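Myosin regulatory light chain (Physarum polycephalum, PDB 2BL0) binds a calcium ion through an EF-hand and, as a regulatory light chain, probably supports and regulates the myosin heavy chain on which it sits. Local coordinates at residues E10-F15 / P62-M67; N49-D52 / K58-F61; D103-L108 / H115-F120. All blocks are in the same frame, centred on the assembly; numbering follows the deposited sequence. Where two conformers were deposited one is given.

Contact 1: E10-F15 / P62-M67. With CA (calcium ion), chain E.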
loop_
_atom_site.group_PDB
_atom_site.type_symbol
_atom_site.label_atom_id
_atom_site.label_comp_id
_atom_site.label_asym_id
_atom_site.label_seq_id
_atom_site.Cartn_x
_atom_site.Cartn_y
_atom_site.Cartn_z
ATOM N N GLU C 10 -3.761 1.426 28.569
ATOM C CA GLU C 10 -3.046 2.445 29.331
ATOM C C GLU C 10 -3.978 3.605 29.689
ATOM O O GLU C 10 -3.971 4.080 30.814
ATOM C CB GLU C 10 -1.803 2.931 28.563
ATOM C CG GLU C 10 -0.682 1.907 28.538
ATOM C CD GLU C 10 0.433 2.221 27.554
ATOM O OE1 GLU C 10 0.328 3.213 26.808
ATOM O OE2 GLU C 10 1.430 1.457 27.529
ATOM N N ALA C 11 -4.805 4.030 28.737
ATOM C CA ALA C 11 -5.763 5.106 28.964
ATOM C C ALA C 11 -6.779 4.704 30.006
ATOM O O ALA C 11 -7.091 5.474 30.906
ATOM C CB ALA C 11 -6.459 5.487 27.684
ATOM N N PHE C 12 -7.339 3.501 29.861
ATOM C CA PHE C 12 -8.313 3.008 30.821
ATOM C C PHE C 12 -7.709 3.014 32.241
ATOM O O PHE C 12 -8.364 3.391 33.223
ATOM C CB PHE C 12 -8.764 1.598 30.439
ATOM C CG PHE C 12 -9.828 1.039 31.343
ATOM C CD1 PHE C 12 -11.163 1.304 31.103
ATOM C CD2 PHE C 12 -9.478 0.267 32.440
ATOM C CE1 PHE C 12 -12.147 0.787 31.953
ATOM C CE2 PHE C 12 -10.440 -0.239 33.300
ATOM C CZ PHE C 12 -11.782 0.020 33.043
ATOM N N GLU C 13 -6.462 2.572 32.339
ATOM C CA GLU C 13 -5.764 2.523 33.621
ATOM C C GLU C 13 -5.664 3.931 34.229
ATOM O O GLU C 13 -5.842 4.099 35.433
ATOM C CB GLU C 13 -4.374 1.894 33.470
ATOM C CG GLU C 13 -4.398 0.380 33.298
ATOM C CD GLU C 13 -5.122 -0.318 34.425
ATOM O OE1 GLU C 13 -4.601 -0.331 35.556
ATOM O OE2 GLU C 13 -6.227 -0.825 34.176
ATOM N N LEU C 14 -5.397 4.937 33.407
ATOM C CA LEU C 14 -5.331 6.320 33.906
ATOM C C LEU C 14 -6.694 6.763 34.382
ATOM O O LEU C 14 -6.807 7.477 35.381
ATOM C CB LEU C 14 -4.849 7.311 32.829
ATOM C CG LEU C 14 -3.372 7.347 32.479
ATOM C CD1 LEU C 14 -3.097 8.585 31.618
ATOM C CD2 LEU C 14 -2.480 7.345 33.723
ATOM N N PHE C 15 -7.745 6.323 33.687
ATOM C CA PHE C 15 -9.114 6.660 34.069
ATOM C C PHE C 15 -9.611 5.852 35.287
ATOM O O PHE C 15 -10.703 6.127 35.805
ATOM C CB PHE C 15 -10.081 6.453 32.898
ATOM C CG PHE C 15 -9.701 7.206 31.631
ATOM C CD1 PHE C 15 -8.932 8.377 31.673
ATOM C CD2 PHE C 15 -10.109 6.736 30.396
ATOM C CE1 PHE C 15 -8.573 9.031 30.524
ATOM C CE2 PHE C 15 -9.767 7.397 29.245
ATOM C CZ PHE C 15 -9.006 8.544 29.296
ATOM N N PRO C 62 -12.832 -4.457 28.919
ATOM C CA PRO C 62 -13.318 -4.984 27.629
ATOM C C PRO C 62 -14.455 -4.174 26.989
ATOM O O PRO C 62 -14.519 -4.123 25.763
ATOM C CB PRO C 62 -13.745 -6.403 27.954
ATOM C CG PRO C 62 -12.854 -6.794 29.143
ATOM C CD PRO C 62 -12.724 -5.521 29.941
ATOM N N GLU C 63 -15.320 -3.577 27.808
ATOM C CA GLU C 63 -16.403 -2.712 27.329
ATOM C C GLU C 63 -15.849 -1.423 26.713
ATOM O O GLU C 63 -16.254 -1.020 25.635
ATOM C CB GLU C 63 -17.363 -2.387 28.464
ATOM C CG GLU C 63 -18.208 -3.564 28.933
ATOM C CD GLU C 63 -19.098 -3.194 30.104
ATOM O OE1 GLU C 63 -18.537 -2.852 31.142
ATOM O OE2 GLU C 63 -20.344 -3.138 29.997
ATOM N N PHE C 64 -14.930 -0.778 27.427
ATOM C CA PHE C 64 -14.239 0.418 26.949
ATOM C C PHE C 64 -13.501 0.091 25.647
ATOM O O PHE C 64 -13.594 0.830 24.675
ATOM C CB PHE C 64 -13.269 0.886 28.032
ATOM C CG PHE C 64 -12.395 2.053 27.640
ATOM C CD1 PHE C 64 -12.910 3.341 27.636
ATOM C CD2 PHE C 64 -11.057 1.861 27.293
ATOM C CE1 PHE C 64 -12.118 4.428 27.292
ATOM C CE2 PHE C 64 -10.249 2.941 26.946
ATOM C CZ PHE C 64 -10.784 4.235 26.943
ATOM N N LEU C 65 -12.766 -1.027 25.646
ATOM C CA LEU C 65 -11.991 -1.460 24.481
ATOM C C LEU C 65 -12.858 -1.651 23.258
ATOM O O LEU C 65 -12.510 -1.178 22.154
ATOM C CB LEU C 65 -11.257 -2.781 24.762
ATOM C CG LEU C 65 -10.364 -3.294 23.621
ATOM C CD1 LEU C 65 -9.327 -2.224 23.275
ATOM C CD2 LEU C 65 -9.702 -4.623 23.985
ATOM N N SER C 66 -13.969 -2.364 23.423
ATOM C CA SER C 66 -14.890 -2.583 22.316
ATOM C C SER C 66 -15.381 -1.243 21.721
ATOM O O SER C 66 -15.435 -1.072 20.483
ATOM C CB SER C 66 -16.083 -3.442 22.748
ATOM O OG SER C 66 -17.008 -3.601 21.667
ATOM N N MET C 67 -15.715 -0.303 22.598
ATOM C CA MET C 67 -16.257 0.988 22.177
ATOM C C MET C 67 -15.216 1.820 21.438
ATOM O O MET C 67 -15.492 2.339 20.332
ATOM C CB MET C 67 -16.823 1.750 23.380
ATOM C CG MET C 67 -17.256 3.190 23.063
ATOM S SD MET C 67 -17.471 4.139 24.527
ATOM C CE MET C 67 -15.787 4.374 25.040
HETATM CA CA CA E . -20.699 -2.875 32.391
#

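Contact 2: N49-D52 / K58-F61. With CA (calcium ion), chain E.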
loop_
_atom_site.group_PDB
_atom_site.type_symbol
_atom_site.label_atom_id
_atom_site.label_comp_id
_atom_site.label_asym_id
_atom_site.label_seq_id
_atom_site.Cartn_x
_atom_site.Cartn_y
_atom_site.Cartn_z
ATOM N N ASN C 49 -23.371 5.370 28.825
ATOM C CA ASN C 49 -24.157 4.257 28.339
ATOM C C ASN C 49 -23.514 3.642 27.103
ATOM O O ASN C 49 -23.617 2.450 26.913
ATOM C CB ASN C 49 -25.601 4.687 28.050
ATOM C CG ASN C 49 -26.380 5.123 29.322
ATOM O OD1 ASN C 49 -27.328 5.891 29.219
ATOM N ND2 ASN C 49 -25.984 4.629 30.503
ATOM N N GLU C 50 -22.843 4.447 26.274
ATOM C CA GLU C 50 -22.122 3.921 25.096
ATOM C C GLU C 50 -21.054 2.932 25.561
ATOM O O GLU C 50 -20.844 1.870 24.947
ATOM C CB GLU C 50 -21.403 5.061 24.335
ATOM C CG GLU C 50 -22.284 5.904 23.433
ATOM C CD GLU C 50 -21.581 7.109 22.829
ATOM O OE1 GLU C 50 -20.501 7.522 23.325
ATOM O OE2 GLU C 50 -22.128 7.655 21.840
ATOM N N ALA C 51 -20.365 3.301 26.641
ATOM C CA ALA C 51 -19.220 2.527 27.131
ATOM C C ALA C 51 -19.680 1.325 27.943
ATOM O O ALA C 51 -19.109 0.247 27.831
ATOM C CB ALA C 51 -18.329 3.400 27.971
ATOM N N ASP C 52 -20.728 1.516 28.736
ATOM C CA ASP C 52 -21.267 0.481 29.608
ATOM C C ASP C 52 -22.277 -0.382 28.846
ATOM O O ASP C 52 -23.488 -0.291 29.061
ATOM C CB ASP C 52 -21.922 1.131 30.831
ATOM C CG ASP C 52 -22.488 0.110 31.827
ATOM O OD1 ASP C 52 -21.967 -1.024 31.935
ATOM O OD2 ASP C 52 -23.473 0.388 32.564
ATOM N N LYS C 58 -21.172 -0.023 35.526
ATOM C CA LYS C 58 -19.721 -0.167 35.668
ATOM C C LYS C 58 -19.079 -0.479 34.310
ATOM O O LYS C 58 -19.422 -1.471 33.695
ATOM C CB LYS C 58 -19.405 -1.308 36.634
ATOM C CG LYS C 58 -19.846 -1.082 38.086
ATOM C CD LYS C 58 -19.415 -2.262 38.951
ATOM C CE LYS C 58 -19.780 -2.082 40.401
ATOM N NZ LYS C 58 -21.149 -2.533 40.673
ATOM N N ILE C 59 -18.160 0.362 33.840
ATOM C CA ILE C 59 -17.465 0.164 32.575
ATOM C C ILE C 59 -16.212 -0.671 32.847
ATOM O O ILE C 59 -15.284 -0.194 33.496
ATOM C CB ILE C 59 -17.035 1.524 31.938
ATOM C CG1 ILE C 59 -18.224 2.471 31.729
ATOM C CG2 ILE C 59 -16.284 1.256 30.600
ATOM C CD1 ILE C 59 -17.838 3.913 31.414
ATOM N N GLN C 60 -16.201 -1.913 32.375
ATOM C CA GLN C 60 -15.020 -2.777 32.456
ATOM C C GLN C 60 -14.080 -2.435 31.305
ATOM O O GLN C 60 -14.517 -1.908 30.288
ATOM C CB GLN C 60 -15.391 -4.258 32.347
ATOM C CG GLN C 60 -16.571 -4.754 33.208
ATOM C CD GLN C 60 -16.413 -4.470 34.690
ATOM O OE1 GLN C 60 -17.413 -4.189 35.383
ATOM N NE2 GLN C 60 -15.176 -4.547 35.194
ATOM N N PHE C 61 -12.803 -2.786 31.419
ATOM C CA PHE C 61 -11.907 -2.578 30.297
ATOM C C PHE C 61 -12.426 -3.182 28.974
ATOM O O PHE C 61 -12.427 -2.497 27.968
ATOM C CB PHE C 61 -10.469 -3.059 30.567
ATOM C CG PHE C 61 -9.586 -2.923 29.364
ATOM C CD1 PHE C 61 -9.391 -1.675 28.795
ATOM C CD2 PHE C 61 -9.020 -4.037 28.748
ATOM C CE1 PHE C 61 -8.628 -1.519 27.659
ATOM C CE2 PHE C 61 -8.245 -3.887 27.609
ATOM C CZ PHE C 61 -8.056 -2.616 27.060
HETATM CA CA CA E . -20.699 -2.875 32.391
#

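Contact 3: D103-L108 / H115-F120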
loop_
_atom_site.group_PDB
_atom_site.type_symbol
_atom_site.label_atom_id
_atom_site.label_comp_id
_atom_site.label_asym_id
_atom_site.label_seq_id
_atom_site.Cartn_x
_atom_site.Cartn_y
_atom_site.Cartn_z
ATOM N N ASP C 103 -5.445 14.345 -6.203
ATOM C CA ASP C 103 -5.652 13.249 -7.144
ATOM C C ASP C 103 -5.399 11.896 -6.421
ATOM O O ASP C 103 -6.178 10.959 -6.581
ATOM C CB ASP C 103 -4.979 13.456 -8.535
ATOM C CG ASP C 103 -3.460 13.689 -8.492
ATOM O OD1 ASP C 103 -2.741 12.987 -7.699
ATOM O OD2 ASP C 103 -2.889 14.575 -9.302
ATOM N N ALA C 104 -4.417 11.835 -5.524
ATOM C CA ALA C 104 -4.142 10.597 -4.772
ATOM C C ALA C 104 -5.265 10.190 -3.811
ATOM O O ALA C 104 -5.756 9.073 -3.853
ATOM C CB ALA C 104 -2.844 10.722 -3.997
ATOM N N LEU C 105 -5.671 11.098 -2.936
ATOM C CA LEU C 105 -6.649 10.741 -1.888
ATOM C C LEU C 105 -8.067 10.589 -2.446
ATOM O O LEU C 105 -8.912 9.955 -1.832
ATOM C CB LEU C 105 -6.646 11.794 -0.780
ATOM C CG LEU C 105 -5.323 11.954 -0.035
ATOM C CD1 LEU C 105 -5.524 12.821 1.218
ATOM C CD2 LEU C 105 -4.727 10.606 0.347
ATOM N N LEU C 106 -8.335 11.214 -3.589
ATOM C CA LEU C 106 -9.665 11.163 -4.211
ATOM C C LEU C 106 -9.804 10.015 -5.203
ATOM O O LEU C 106 -10.913 9.631 -5.544
ATOM C CB LEU C 106 -10.002 12.487 -4.914
ATOM C CG LEU C 106 -10.508 13.632 -4.009
ATOM C CD1 LEU C 106 -11.939 13.371 -3.553
ATOM C CD2 LEU C 106 -9.631 13.883 -2.769
ATOM N N ASN C 107 -8.693 9.483 -5.696
ATOM C CA ASN C 107 -8.767 8.477 -6.767
ATOM C C ASN C 107 -8.281 7.080 -6.363
ATOM O O ASN C 107 -8.719 6.075 -6.943
ATOM C CB ASN C 107 -7.994 8.935 -8.020
ATOM C CG ASN C 107 -8.490 10.281 -8.596
ATOM O OD1 ASN C 107 -7.741 10.962 -9.302
ATOM N ND2 ASN C 107 -9.742 10.636 -8.337
ATOM N N LEU C 108 -7.353 7.025 -5.407
ATOM C CA LEU C 108 -6.723 5.774 -4.973
ATOM C C LEU C 108 -7.368 5.239 -3.701
ATOM O O LEU C 108 -8.106 5.943 -3.015
ATOM C CB LEU C 108 -5.221 5.972 -4.701
ATOM C CG LEU C 108 -4.151 5.850 -5.794
ATOM C CD1 LEU C 108 -4.689 5.904 -7.236
ATOM C CD2 LEU C 108 -3.118 6.906 -5.572
ATOM N N HIS C 115 -16.063 16.573 0.070
ATOM C CA HIS C 115 -16.387 17.162 1.396
ATOM C C HIS C 115 -15.492 16.673 2.530
ATOM O O HIS C 115 -15.184 17.441 3.437
ATOM C CB HIS C 115 -17.849 16.888 1.785
ATOM N N GLU C 116 -15.137 15.390 2.535
ATOM C CA GLU C 116 -14.161 14.916 3.519
ATOM C C GLU C 116 -12.812 15.532 3.166
ATOM O O GLU C 116 -12.098 15.985 4.052
ATOM C CB GLU C 116 -14.044 13.388 3.532
ATOM C CG GLU C 116 -15.295 12.637 3.969
ATOM C CD GLU C 116 -15.188 11.144 3.697
ATOM O OE1 GLU C 116 -14.560 10.775 2.681
ATOM O OE2 GLU C 116 -15.718 10.341 4.506
ATOM N N PHE C 117 -12.494 15.614 1.860
ATOM C CA PHE C 117 -11.201 16.164 1.412
ATOM C C PHE C 117 -11.193 17.686 1.642
ATOM O O PHE C 117 -10.135 18.275 1.908
ATOM C CB PHE C 117 -10.864 15.828 -0.069
ATOM C CG PHE C 117 -9.460 16.282 -0.498
ATOM C CD1 PHE C 117 -8.301 15.647 0.019
ATOM C CD2 PHE C 117 -9.310 17.391 -1.340
ATOM C CE1 PHE C 117 -7.012 16.064 -0.331
ATOM C CE2 PHE C 117 -8.024 17.823 -1.710
ATOM C CZ PHE C 117 -6.875 17.172 -1.194
ATOM N N ALA C 118 -12.393 18.281 1.619
ATOM C CA ALA C 118 -12.585 19.712 1.932
ATOM C C ALA C 118 -12.442 19.990 3.433
ATOM O O ALA C 118 -11.868 21.015 3.809
ATOM C CB ALA C 118 -13.945 20.194 1.449
ATOM N N GLU C 119 -12.981 19.116 4.284
ATOM C CA GLU C 119 -12.802 19.284 5.752
ATOM C C GLU C 119 -11.315 19.113 6.087
ATOM O O GLU C 119 -10.756 19.831 6.910
ATOM C CB GLU C 119 -13.654 18.294 6.572
ATOM C CG GLU C 119 -15.141 18.625 6.645
ATOM C CD GLU C 119 -15.838 18.049 7.869
ATOM O OE1 GLU C 119 -16.462 16.974 7.748
ATOM O OE2 GLU C 119 -15.774 18.665 8.958
ATOM N N PHE C 120 -10.672 18.170 5.415
ATOM C CA PHE C 120 -9.245 17.911 5.573
ATOM C C PHE C 120 -8.413 19.139 5.193
ATOM O O PHE C 120 -7.414 19.480 5.880
ATOM C CB PHE C 120 -8.816 16.706 4.726
ATOM C CG PHE C 120 -7.333 16.489 4.709
ATOM C CD1 PHE C 120 -6.597 16.644 3.536
ATOM C CD2 PHE C 120 -6.665 16.147 5.877
ATOM C CE1 PHE C 120 -5.220 16.455 3.545
ATOM C CE2 PHE C 120 -5.298 15.953 5.889
ATOM C CZ PHE C 120 -4.574 16.107 4.714
#

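Contact 1: E10-F15 / P62-M67
The rings of Phe12 and Phe64 meet obliquely, their planes at 50° and centroids 5.6 Å apart. Phe12 CD1 approaches the root of its partner, 3.7 Å from Phe64 CB, while Phe12 CB lies 3.9 Å from Phe64 CD2; the two side chains run antiparallel alongside each other. At the far end of the Phe64 ring, CZ arrives near the plane of the Phe15 ring at its edge, 4.0 Å from Phe15 CE2, and these two side chains are nearly perpendicular. One face of the Phe15 ring carries its own helix's Ala11 O. Both Phe12 and Phe64 hold CG anti to the backbone N (chi1 -177° and 175°), which sends each ring across the gap between the helices. With an alanine in place of Phe64, the Phe12 and Phe15 rings would probably lose their shared partner and a gap would be likely to open between helices 3-15 and 61-72. Phe12 also packs edge-to-face with Phe61, and Ile23 touches both Phe12 and Phe15. Next to Phe64, Glu63 grips the calcium ion with both carboxylate oxygens, OE1 at 2.5 Å and OE2 at 2.4 Å. The helix pairing itself is wholly apolar, without a hydrogen bond across it, consistent with the hydrophobic core of a paired EF-hand lobe backing a charged metal site.

Contact 2: N49-D52 / K58-F61
Ala51 and Asp52, where helix 41-51 runs out into the calcium loop, lie against Lys58 and Ile59 of a strand with few hydrogen bonds; the closest backbone approach is 4.8 Å, from Asp52 CA to Ile59 CA. Asp52 is the first residue to leave helical backbone angles, and Gln60 stands at the N-cap of the next helix, so the contact folds the start of the calcium loop against its middle, just before the exiting helix. No hydrogen bond crosses it; the calcium ion makes the polar link. Asp52 OD1 and the backbone O of Lys58 each bind the ion at 2.3 Å, which brings Asp52 OD1 within 3.1 Å of Lys58 O, two oxygens tolerated side by side because they share the cation. Asp52 turns CG anti to its main-chain N (chi1 -179°), aiming the carboxylate into the loop, where OD2 accepts a hydrogen bond from Gly57 N. Beside this polar half, Ile59 reaches back to the helix end: its CD1 tip lies 3.5 Å from Ala51 CB, and its CG1 is 4.0 Å from Asp52 CB. Thr54, Asn56 and Glu63 complete the protein ligands of the metal. Ile59 pairs through backbone hydrogen bonds with Ile23 of strand 22-24, the short antiparallel pairing that ties two EF-hand loops together, while Phe64 of helix 61-72 touches Ile59 and Met67 covers Ala51.

Contact 3: D103-L108 / H115-F120
Leu106 and Phe117 form the tight part of this contact: Leu106 CD2 sits over one face of the Phe117 ring, displaced toward its rim, in a CH-pi contact 3.7 Å from the centroid and 29° off the ring normal. The methyl comes within 3.3 Å of Phe117 CG and 3.5 Å of Phe117 CB, pressing on the root of the ring. Leu105 takes another side, its CD1 standing at the ring edge near the plane, 3.9 Å from Phe117 CE1. Phe117 keeps CG anti to the main-chain N (chi1 -174°), which carries the ring toward helix 98-107, where one leucine covers a face and the other meets its edge. Packing thins toward Phe120, whose ring was modelled in two conformers; in the one given, its touch on Leu105 CD1 is long and less certain. The axes of segments 103-107 and 115-120 pass 10.8 Å apart, 143° between their N-to-C directions, so large side chains span the interval. Helices 98-107 and 114-124 are successive helices of the second EF-hand pair and pack here away from the calcium site. Glu119, on the exposed side of its helix, and Glu116 form salt bridges to basic side chains of another protein chain. With no hydrogen bond between the segments, their cohesion is apolar and rests largely on Phe117, while charges serve the interface with the partner chain.

Overall arrangement
Contacts 1 and 2 belong to one EF-hand pair and meet at the calcium ion, contact 2 being nested within the loop that contact 1 closes. Their centres are 9 Å apart. Glu63 from contact 1 joins Asp52 and Lys58 from contact 2 in the coordination shell, Glu63 OE2 lying 3.3 Å from Asp52 OD1. A second junction is van der Waals packing: Phe12 CZ lies 3.4 Å from Phe61 N. Contact 3 follows later in the chain, in the second EF-hand pair and on the opposite side of the chain's centre. Its centre is 32 Å from that of contact 1 and 35 Å from that of contact 2, away from the metal site.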